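Local coordinates for conserved hypothetical protein (Staphylococcus aureus subsp. aureus, PDB 2AP3) that is of unknown function but belongs to a family of putative cell-wall binding lipoproteins and folds into an elongated bundle of long helices, at residues D109-R112 against K113-K116; L118-V121 against L122-K125; I72-A75 against D76-K80; V25-I28 against K29-E33. All blocks are in the same frame, centred on the assembly; numbering follows the deposited sequence.

Interaction 1 (D109-R112 against K113-K116); sequences DVKR and KEVK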
loop_
_atom_site.group_PDB
_atom_site.type_symbol
_atom_site.label_atom_id
_atom_site.label_comp_id
_atom_site.label_asym_id
_atom_site.label_seq_id
_atom_site.Cartn_x
_atom_site.Cartn_y
_atom_site.Cartn_z
ATOM N N ASP A 109 9.714 20.317 -25.588
ATOM C CA ASP A 109 10.414 20.396 -24.322
ATOM C C ASP A 109 9.506 20.655 -23.135
ATOM O O ASP A 109 9.789 20.232 -22.013
ATOM C CB ASP A 109 11.501 21.471 -24.397
ATOM C CG ASP A 109 12.510 21.192 -25.498
ATOM O OD1 ASP A 109 13.044 20.071 -25.551
ATOM O OD2 ASP A 109 12.756 22.086 -26.333
ATOM N N VAL A 110 8.414 21.363 -23.384
ATOM C CA VAL A 110 7.470 21.672 -22.332
ATOM C C VAL A 110 6.786 20.365 -21.955
ATOM O O VAL A 110 6.639 20.042 -20.777
ATOM C CB VAL A 110 6.425 22.694 -22.803
ATOM C CG1 VAL A 110 5.325 22.835 -21.784
ATOM C CG2 VAL A 110 7.062 24.066 -23.068
ATOM N N LYS A 111 6.379 19.620 -22.983
ATOM C CA LYS A 111 5.655 18.380 -22.730
ATOM C C LYS A 111 6.578 17.322 -22.153
ATOM O O LYS A 111 6.155 16.541 -21.296
ATOM C CB LYS A 111 4.975 17.887 -24.013
ATOM C CG LYS A 111 3.840 18.781 -24.503
ATOM C CD LYS A 111 2.628 18.772 -23.572
ATOM C CE LYS A 111 2.048 17.387 -23.399
ATOM N NZ LYS A 111 1.051 17.378 -22.279
ATOM N N ARG A 112 7.837 17.307 -22.578
ATOM C CA ARG A 112 8.812 16.344 -22.065
ATOM C C ARG A 112 9.075 16.532 -20.554
ATOM O O ARG A 112 9.254 15.552 -19.811
ATOM C CB ARG A 112 10.114 16.387 -22.849
ATOM C CG ARG A 112 11.041 15.200 -22.525
ATOM C CD ARG A 112 12.221 15.108 -23.461
ATOM N NE ARG A 112 13.067 16.289 -23.346
ATOM C CZ ARG A 112 13.098 17.287 -24.222
ATOM N NH1 ARG A 112 12.338 17.268 -25.315
ATOM N NH2 ARG A 112 13.909 18.310 -23.999
ATOM N N LYS A 113 9.083 17.780 -20.104
ATOM C CA LYS A 113 9.256 18.055 -18.667
ATOM C C LYS A 113 8.044 17.597 -17.863
ATOM O O LYS A 113 8.187 17.118 -16.737
ATOM C CB LYS A 113 9.582 19.529 -18.407
ATOM C CG LYS A 113 10.978 19.895 -18.842
ATOM C CD LYS A 113 11.546 20.984 -17.975
ATOM C CE LYS A 113 12.809 21.580 -18.593
ATOM N NZ LYS A 113 13.956 20.629 -18.665
ATOM N N GLU A 114 6.850 17.723 -18.435
ATOM C CA GLU A 114 5.656 17.243 -17.749
ATOM C C GLU A 114 5.764 15.728 -17.530
ATOM O O GLU A 114 5.364 15.205 -16.483
ATOM C CB GLU A 114 4.399 17.582 -18.542
ATOM C CG GLU A 114 4.144 19.070 -18.667
ATOM C CD GLU A 114 2.865 19.386 -19.402
ATOM O OE1 GLU A 114 2.523 18.672 -20.374
ATOM O OE2 GLU A 114 2.203 20.366 -19.010
ATOM N N VAL A 115 6.331 15.032 -18.513
ATOM C CA VAL A 115 6.500 13.571 -18.446
ATOM C C VAL A 115 7.502 13.171 -17.367
ATOM O O VAL A 115 7.229 12.258 -16.576
ATOM C CB VAL A 115 6.873 12.980 -19.833
ATOM C CG1 VAL A 115 7.340 11.513 -19.723
ATOM C CG2 VAL A 115 5.688 13.098 -20.777
ATOM N N LYS A 116 8.641 13.859 -17.328
ATOM C CA LYS A 116 9.652 13.618 -16.314
ATOM C C LYS A 116 9.058 13.838 -14.921
ATOM O O LYS A 116 9.391 13.117 -13.985
ATOM C CB LYS A 116 10.885 14.498 -16.541
ATOM C CG LYS A 116 11.681 14.088 -17.776
ATOM C CD LYS A 116 13.021 14.798 -17.888
ATOM C CE LYS A 116 13.810 14.253 -19.079
ATOM N NZ LYS A 116 15.049 15.037 -19.386
#

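Interaction 2 (L118-V121 against L122-K125); sequences LDDV and LKEK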
loop_
_atom_site.group_PDB
_atom_site.type_symbol
_atom_site.label_atom_id
_atom_site.label_comp_id
_atom_site.label_asym_id
_atom_site.label_seq_id
_atom_site.Cartn_x
_atom_site.Cartn_y
_atom_site.Cartn_z
ATOM N N LEU A 118 5.765 13.464 -14.085
ATOM C CA LEU A 118 4.918 12.301 -13.804
ATOM C C LEU A 118 5.762 11.116 -13.333
ATOM O O LEU A 118 5.392 10.442 -12.356
ATOM C CB LEU A 118 4.067 11.923 -15.019
ATOM C CG LEU A 118 3.199 10.657 -14.918
ATOM C CD1 LEU A 118 2.229 10.678 -13.706
ATOM C CD2 LEU A 118 2.442 10.484 -16.209
ATOM N N ASP A 119 6.887 10.871 -14.011
ATOM C CA ASP A 119 7.840 9.818 -13.612
ATOM C C ASP A 119 8.387 10.011 -12.213
ATOM O O ASP A 119 8.601 9.050 -11.476
ATOM C CB ASP A 119 9.032 9.753 -14.569
ATOM C CG ASP A 119 8.786 8.866 -15.751
ATOM O OD1 ASP A 119 7.822 8.065 -15.731
ATOM O OD2 ASP A 119 9.577 8.983 -16.726
ATOM N N ASP A 120 8.638 11.260 -11.852
ATOM C CA ASP A 120 9.162 11.552 -10.531
ATOM C C ASP A 120 8.133 11.308 -9.443
ATOM O O ASP A 120 8.490 10.886 -8.355
ATOM C CB ASP A 120 9.687 12.986 -10.460
ATOM C CG ASP A 120 10.929 13.189 -11.298
ATOM O OD1 ASP A 120 11.655 12.208 -11.575
ATOM O OD2 ASP A 120 11.194 14.346 -11.673
ATOM N N VAL A 121 6.869 11.591 -9.746
ATOM C CA VAL A 121 5.783 11.365 -8.802
ATOM C C VAL A 121 5.515 9.874 -8.663
ATOM O O VAL A 121 5.246 9.405 -7.560
ATOM C CB VAL A 121 4.507 12.179 -9.170
ATOM C CG1 VAL A 121 3.349 11.913 -8.195
ATOM C CG2 VAL A 121 4.848 13.664 -9.150
ATOM N N LEU A 122 5.633 9.133 -9.767
ATOM C CA LEU A 122 5.524 7.677 -9.700
ATOM C C LEU A 122 6.670 7.086 -8.872
ATOM O O LEU A 122 6.443 6.184 -8.054
ATOM C CB LEU A 122 5.447 7.059 -11.105
ATOM C CG LEU A 122 4.102 7.245 -11.814
ATOM C CD1 LEU A 122 4.248 7.109 -13.334
ATOM C CD2 LEU A 122 3.052 6.257 -11.315
ATOM N N LYS A 123 7.886 7.609 -9.047
ATOM C CA LYS A 123 9.010 7.260 -8.167
ATOM C C LYS A 123 8.687 7.535 -6.689
ATOM O O LYS A 123 8.956 6.703 -5.827
ATOM C CB LYS A 123 10.300 8.000 -8.585
ATOM C CG LYS A 123 10.948 7.389 -9.809
ATOM C CD LYS A 123 11.770 8.386 -10.616
ATOM C CE LYS A 123 12.167 7.762 -11.943
ATOM N NZ LYS A 123 12.906 8.680 -12.858
ATOM N N GLU A 124 8.073 8.680 -6.406
ATOM C CA GLU A 124 7.707 9.023 -5.031
ATOM C C GLU A 124 6.641 8.042 -4.503
ATOM O O GLU A 124 6.642 7.697 -3.302
ATOM C CB GLU A 124 7.214 10.472 -4.934
ATOM C CG GLU A 124 7.127 10.993 -3.503
ATOM C CD GLU A 124 8.305 10.538 -2.639
ATOM O OE1 GLU A 124 9.451 10.960 -2.902
ATOM O OE2 GLU A 124 8.090 9.742 -1.703
ATOM N N LYS A 125 5.753 7.588 -5.396
ATOM C CA LYS A 125 4.712 6.611 -5.030
ATOM C C LYS A 125 5.357 5.349 -4.470
ATOM O O LYS A 125 4.992 4.874 -3.388
ATOM C CB LYS A 125 3.828 6.242 -6.236
ATOM C CG LYS A 125 2.839 5.076 -5.960
ATOM C CD LYS A 125 2.175 4.539 -7.246
ATOM C CE LYS A 125 1.448 3.196 -7.019
ATOM N NZ LYS A 125 0.703 2.717 -8.236
#

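Interaction 3 (I72-A75 against D76-K80); sequences IKNA and DDRLK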
loop_
_atom_site.group_PDB
_atom_site.type_symbol
_atom_site.label_atom_id
_atom_site.label_comp_id
_atom_site.label_asym_id
_atom_site.label_seq_id
_atom_site.Cartn_x
_atom_site.Cartn_y
_atom_site.Cartn_z
ATOM N N ILE A 72 -2.902 -14.397 17.865
ATOM C CA ILE A 72 -1.526 -14.497 17.365
ATOM C C ILE A 72 -1.572 -14.950 15.919
ATOM O O ILE A 72 -0.975 -14.312 15.053
ATOM C CB ILE A 72 -0.698 -15.480 18.210
ATOM C CG1 ILE A 72 -0.509 -14.904 19.614
ATOM C CG2 ILE A 72 0.663 -15.781 17.534
ATOM C CD1 ILE A 72 0.107 -15.883 20.620
ATOM N N LYS A 73 -2.341 -16.013 15.660
ATOM C CA LYS A 73 -2.464 -16.554 14.299
ATOM C C LYS A 73 -2.992 -15.485 13.353
ATOM O O LYS A 73 -2.516 -15.341 12.218
ATOM C CB LYS A 73 -3.416 -17.745 14.270
ATOM C CG LYS A 73 -3.512 -18.439 12.896
ATOM C CD LYS A 73 -4.309 -19.725 12.940
ATOM C CE LYS A 73 -4.475 -20.326 11.548
ATOM N NZ LYS A 73 -5.336 -19.501 10.661
ATOM N N ASN A 74 -3.983 -14.736 13.833
ATOM C CA ASN A 74 -4.615 -13.703 13.019
ATOM C C ASN A 74 -3.635 -12.572 12.627
ATOM O O ASN A 74 -3.666 -12.055 11.490
ATOM C CB ASN A 74 -5.849 -13.176 13.763
ATOM C CG ASN A 74 -6.520 -12.031 13.034
ATOM O OD1 ASN A 74 -6.137 -10.867 13.151
ATOM N ND2 ASN A 74 -7.557 -12.366 12.270
ATOM N N ALA A 75 -2.752 -12.210 13.556
ATOM C CA ALA A 75 -1.710 -11.220 13.226
ATOM C C ALA A 75 -0.770 -11.798 12.163
ATOM O O ALA A 75 -0.467 -11.122 11.163
ATOM C CB ALA A 75 -0.970 -10.800 14.482
ATOM N N ASP A 76 -0.338 -13.052 12.340
ATOM C CA ASP A 76 0.456 -13.736 11.290
ATOM C C ASP A 76 -0.272 -13.749 9.945
ATOM O O ASP A 76 0.339 -13.524 8.892
ATOM C CB ASP A 76 0.847 -15.170 11.693
ATOM C CG ASP A 76 1.823 -15.204 12.825
ATOM O OD1 ASP A 76 2.607 -14.249 13.002
ATOM O OD2 ASP A 76 1.821 -16.230 13.547
ATOM N N ASP A 77 -1.577 -13.995 9.989
ATOM C CA ASP A 77 -2.355 -14.145 8.772
ATOM C C ASP A 77 -2.433 -12.817 8.036
ATOM O O ASP A 77 -2.354 -12.762 6.812
ATOM C CB ASP A 77 -3.783 -14.614 9.113
ATOM C CG ASP A 77 -3.848 -16.067 9.514
ATOM O OD1 ASP A 77 -2.857 -16.800 9.336
ATOM O OD2 ASP A 77 -4.927 -16.448 10.044
ATOM N N ARG A 78 -2.587 -11.738 8.790
ATOM C CA ARG A 78 -2.656 -10.416 8.168
ATOM C C ARG A 78 -1.319 -10.040 7.554
ATOM O O ARG A 78 -1.253 -9.572 6.421
ATOM C CB ARG A 78 -3.126 -9.371 9.181
ATOM C CG ARG A 78 -4.618 -9.520 9.488
ATOM C CD ARG A 78 -5.098 -8.496 10.532
ATOM N NE ARG A 78 -4.596 -8.755 11.884
ATOM C CZ ARG A 78 -4.068 -7.832 12.682
ATOM N NH1 ARG A 78 -3.962 -6.565 12.290
ATOM N NH2 ARG A 78 -3.660 -8.183 13.900
ATOM N N LEU A 79 -0.230 -10.289 8.281
ATOM C CA LEU A 79 1.084 -10.043 7.702
ATOM C C LEU A 79 1.358 -10.888 6.457
ATOM O O LEU A 79 1.950 -10.398 5.469
ATOM C CB LEU A 79 2.161 -10.306 8.753
ATOM C CG LEU A 79 2.214 -9.290 9.884
ATOM C CD1 LEU A 79 3.026 -9.818 11.072
ATOM C CD2 LEU A 79 2.771 -7.907 9.396
ATOM N N LYS A 80 0.936 -12.142 6.478
ATOM C CA LYS A 80 1.172 -13.028 5.340
ATOM C C LYS A 80 0.391 -12.504 4.125
ATOM O O LYS A 80 0.933 -12.390 3.004
ATOM C CB LYS A 80 0.763 -14.453 5.692
ATOM C CG LYS A 80 0.993 -15.485 4.583
ATOM C CD LYS A 80 2.454 -15.521 4.131
ATOM C CE LYS A 80 3.366 -15.989 5.269
ATOM N NZ LYS A 80 4.832 -15.991 4.918
HETATM O O HOH W 1 -4.685 -10.421 15.501
HETATM O O HOH W 2 -7.188 -15.311 11.466
#

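Interaction 4 (V25-I28 against K29-E33); sequences VDKI and KDDEE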
loop_
_atom_site.group_PDB
_atom_site.type_symbol
_atom_site.label_atom_id
_atom_site.label_comp_id
_atom_site.label_asym_id
_atom_site.label_seq_id
_atom_site.Cartn_x
_atom_site.Cartn_y
_atom_site.Cartn_z
ATOM N N VAL A 25 2.004 2.923 -18.341
ATOM C CA VAL A 25 1.681 3.300 -16.951
ATOM C C VAL A 25 0.337 2.727 -16.502
ATOM O O VAL A 25 0.183 2.321 -15.347
ATOM C CB VAL A 25 1.739 4.846 -16.732
ATOM C CG1 VAL A 25 1.270 5.216 -15.330
ATOM C CG2 VAL A 25 3.162 5.368 -16.961
ATOM N N ASP A 26 -0.630 2.671 -17.415
ATOM C CA ASP A 26 -1.946 2.121 -17.076
ATOM C C ASP A 26 -1.981 0.594 -17.033
ATOM O O ASP A 26 -2.742 0.021 -16.245
ATOM C CB ASP A 26 -3.049 2.700 -17.968
ATOM C CG ASP A 26 -3.694 3.943 -17.367
ATOM O OD1 ASP A 26 -4.403 4.657 -18.111
ATOM O OD2 ASP A 26 -3.503 4.211 -16.152
ATOM N N LYS A 27 -1.148 -0.058 -17.850
ATOM C CA LYS A 27 -1.019 -1.521 -17.821
ATOM C C LYS A 27 -0.461 -1.947 -16.467
ATOM O O LYS A 27 -0.936 -2.898 -15.853
ATOM C CB LYS A 27 -0.096 -2.014 -18.942
ATOM C CG LYS A 27 0.057 -3.533 -19.017
ATOM C CD LYS A 27 -1.095 -4.171 -19.781
ATOM C CE LYS A 27 -1.155 -5.676 -19.562
ATOM N NZ LYS A 27 -1.836 -6.018 -18.281
ATOM N N ILE A 28 0.551 -1.222 -16.015
ATOM C CA ILE A 28 1.145 -1.455 -14.709
ATOM C C ILE A 28 0.110 -1.239 -13.594
ATOM O O ILE A 28 0.052 -2.011 -12.635
ATOM C CB ILE A 28 2.392 -0.569 -14.511
ATOM C CG1 ILE A 28 3.512 -1.043 -15.439
ATOM C CG2 ILE A 28 2.879 -0.629 -13.080
ATOM C CD1 ILE A 28 4.655 -0.061 -15.594
ATOM N N LYS A 29 -0.716 -0.206 -13.734
ATOM C CA LYS A 29 -1.718 0.100 -12.723
ATOM C C LYS A 29 -2.792 -0.986 -12.692
ATOM O O LYS A 29 -3.253 -1.380 -11.613
ATOM C CB LYS A 29 -2.326 1.482 -12.962
ATOM C CG LYS A 29 -3.087 2.052 -11.769
ATOM C CD LYS A 29 -3.549 3.471 -12.043
ATOM C CE LYS A 29 -4.692 3.879 -11.127
ATOM N NZ LYS A 29 -5.894 3.020 -11.346
ATOM N N ASP A 30 -3.176 -1.467 -13.878
ATOM C CA ASP A 30 -4.104 -2.596 -14.016
ATOM C C ASP A 30 -3.609 -3.830 -13.277
ATOM O O ASP A 30 -4.371 -4.467 -12.549
ATOM C CB ASP A 30 -4.325 -2.952 -15.499
ATOM C CG ASP A 30 -5.070 -1.867 -16.267
ATOM O OD1 ASP A 30 -5.652 -0.965 -15.625
ATOM O OD2 ASP A 30 -5.067 -1.921 -17.519
ATOM N N ASP A 31 -2.330 -4.151 -13.468
ATOM C CA ASP A 31 -1.706 -5.341 -12.894
ATOM C C ASP A 31 -1.583 -5.296 -11.359
ATOM O O ASP A 31 -1.185 -6.292 -10.733
ATOM C CB ASP A 31 -0.336 -5.593 -13.552
ATOM C CG ASP A 31 -0.444 -5.959 -15.040
ATOM O OD1 ASP A 31 0.614 -6.067 -15.702
ATOM O OD2 ASP A 31 -1.575 -6.141 -15.556
ATOM N N GLU A 32 -1.914 -4.144 -10.773
ATOM C CA GLU A 32 -1.967 -3.975 -9.312
ATOM C C GLU A 32 -3.341 -4.294 -8.725
ATOM O O GLU A 32 -3.561 -4.118 -7.527
ATOM C CB GLU A 32 -1.572 -2.543 -8.911
ATOM C CG GLU A 32 -0.103 -2.227 -9.098
ATOM C CD GLU A 32 0.245 -0.763 -8.814
ATOM O OE1 GLU A 32 -0.592 -0.005 -8.287
ATOM O OE2 GLU A 32 1.378 -0.374 -9.102
ATOM N N GLU A 33 -4.268 -4.745 -9.563
ATOM C CA GLU A 33 -5.627 -5.083 -9.104
ATOM C C GLU A 33 -5.632 -6.072 -7.923
ATOM O O GLU A 33 -6.441 -5.921 -6.993
ATOM C CB GLU A 33 -6.501 -5.586 -10.265
ATOM C CG GLU A 33 -7.981 -5.749 -9.914
ATOM C CD GLU A 33 -8.308 -7.115 -9.327
ATOM O OE1 GLU A 33 -9.401 -7.265 -8.729
ATOM O OE2 GLU A 33 -7.477 -8.043 -9.466
#

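Interaction 1 (D109-R112 against K113-K116)
K111 reaches E114 by doubling back: CG stands opposite the carbonyl carbon and beside the backbone N (chi1 -67°), and two further bends at chi2 and chi3 carry the amine round to the glutamate. The glutamate answers with a chain that runs straight beyond its own CG, and the two side chains cross obliquely above the opening turn of helix 109-150. K111 NZ lies 2.7 Å from E114 OE1, a salt bridge in which the amine sits nearly on the extension of the carboxylate's C-O bond. The bends also press the lysine's carbons against the same oxygen, with CD 3.2 Å from E114 OE1. This is an i to i+3 pairing laid over the ordinary i to i+4 backbone ladder, in which V115 N bonds to K111 O at 3.2 Å and K116 N to R112 O at 3.1 Å.

A second ion pair of the same spacing lies within 109-112. The R112 chain turns at chi3, and its NH2 comes 2.5 Å from D109 OD1, toward the anti side and tilted out of the carboxylate plane; so short a value is doubtful. R112 NH1 also bonds to the carbonyl of I106, before the helix begins, while N108 OD1 accepts the backbone N-H of K111.

K111 NZ has another acceptor in V195 O, and the E114 side chain touches V195, so this first turn is tied to the end of helix 157-195. Held between a carboxylate and a carbonyl oxygen, the amine is probably kept positively charged, its position set from two helices.

Interaction 2 (L118-V121 against L122-K125)
The flat carboxylate of D120 meets K123 through a single oxygen, OD1, which lies 3.9 Å from the lysine's CD and 4.0 Å from its NZ. That makes a long salt bridge, with OD1 about as near to a methylene carbon as to the amine, on one turn of helix 109-150 in this elongated helical bundle. The carboxylate of D119 turns to other company: its OD1 is hydrogen-bonded to Y21 OH of helix 10-30, and its side chain touches F96 of helix 61-96.

K123 is extended beyond CG and runs back along the helix, with CG 3.3 Å from D119 O. The same carbonyl oxygen accepts K123 N at 2.9 Å, one step of a regular i to i+4 ladder that also joins L122 N to L118 O and K125 N to V121 O.

The opposite character belongs to L118, V121 and L122, which are buried. L118 and L122 pack on Y21 of helix 10-30, whereas V121 faces V188 and E191 of helix 157-195. K125, also buried, ends in a salt bridge to E32. These two turns thus serve three neighbouring helices. With CG beside its own backbone N (chi1 -74°), L122 swings back over the preceding turn, where its CD1 rests 3.7 Å from L118 O and 4.0 Å from L118 CG.

Interaction 3 (I72-A75 against D76-K80)
Regular helical bonding joins I72-A75 to D76-K80, nearly straight from D76 N to I72 O (3.1 Å, 173°) and continued from R78 N to N74 O and from L79 N to A75 O. On this frame the side chains of N74 and R78 meet one turn apart. N74 projects its amide with CG opposite the backbone N (chi1 176°), and R78, bent at chi3, folds back so that NE lies 2.9 Å from N74 OD1. The amide and guanidinium planes are turned 29° against each other, and NE approaches from above the plane of the amide carbonyl. A water completes the clasp, donating to N74 OD1 at 2.8 Å and accepting from R78 NH2 at 2.9 Å.

The other end of the amide serves a second network. N74 ND2 gives a hydrogen bond to L45 O of helix 33-50 and another to a water that in turn donates to D77 OD2. That oxygen is also held by K73 NZ at 3.1 Å, through its syn lone pair, in an i to i+4 salt bridge.

Beyond the turn, R78 NH2 pairs with E143 and D76 OD1 with K144, both on helix 109-150, so this part of helix 61-96 is bound by polar contacts on two flanks. Within it the buried asparagine has its amide oxygen and amide nitrogen both engaged, which fixes the sense of its amide flip. D77, with a lysine and a water at one oxygen, is probably stabilised as the anion.

Interaction 4 (V25-I28 against K29-E33)
The last turns of helix 10-30 lead here into a type I beta turn, D30 to E33, that hands the chain over to helix 33-50, and K27 and D31 form a salt bridge across the approach to it. K27 starts with CG opposite its backbone N (chi1 -178°), then bends at chi2 and again at chi4, which brings NZ to 2.7 Å from D31 OD2. The amine meets the carboxylate on its syn side, a little out of its plane. Main-chain bonding runs beneath this bridge: D31 N reaches K27 O at 3.0 Å and D30 N reaches D26 O at 2.8 Å. The turn itself is closed by E33 N bonding to D30 O, also at 3.0 Å.

D30 folds its carboxylate back over the preceding turn, where OD1 comes to 3.1 Å from D26 O. Both atoms are acceptors, so this is proximity without a bond. D26 and K29 run alongside each other, but D26 OD2 and K29 NZ stay 5.5 Å apart.

On the flank toward the bundle, E32 lays CG 3.5 Å from I28 O and sends its carboxylate on to S92 OG of helix 61-96. I28 packs against S92 and D95 of helix 61-96 and Y126 of helix 109-150.

Acidic side chains therefore gather between two helix ends. The carbonyl end of helix 10-30 would tend to disfavour their charge and the start of helix 33-50 to favour it. The amines of K27 and K125 probably offset what cost remains, one from the helical turn just before the beta turn and one from a neighbouring helix.

From the N terminus, interaction 4 comes first, near the end of helix 10-30. Interaction 3 follows on helix 61-96, and interactions 1 and 2 come one after the other on helix 109-150, their centres 14 Å apart. All four are local and in series: none closes a long loop, and none nests within or crosses another. Interaction 3 sits across the chain's centre from interactions 1 and 2, its centre about 45 Å from that of interaction 1. Direct contact across helices joins interactions 2 and 4: K125 NZ meets E32 OE1 at 3.0 Å and L122 packs on V25, tying helix 10-30 to helix 109-150.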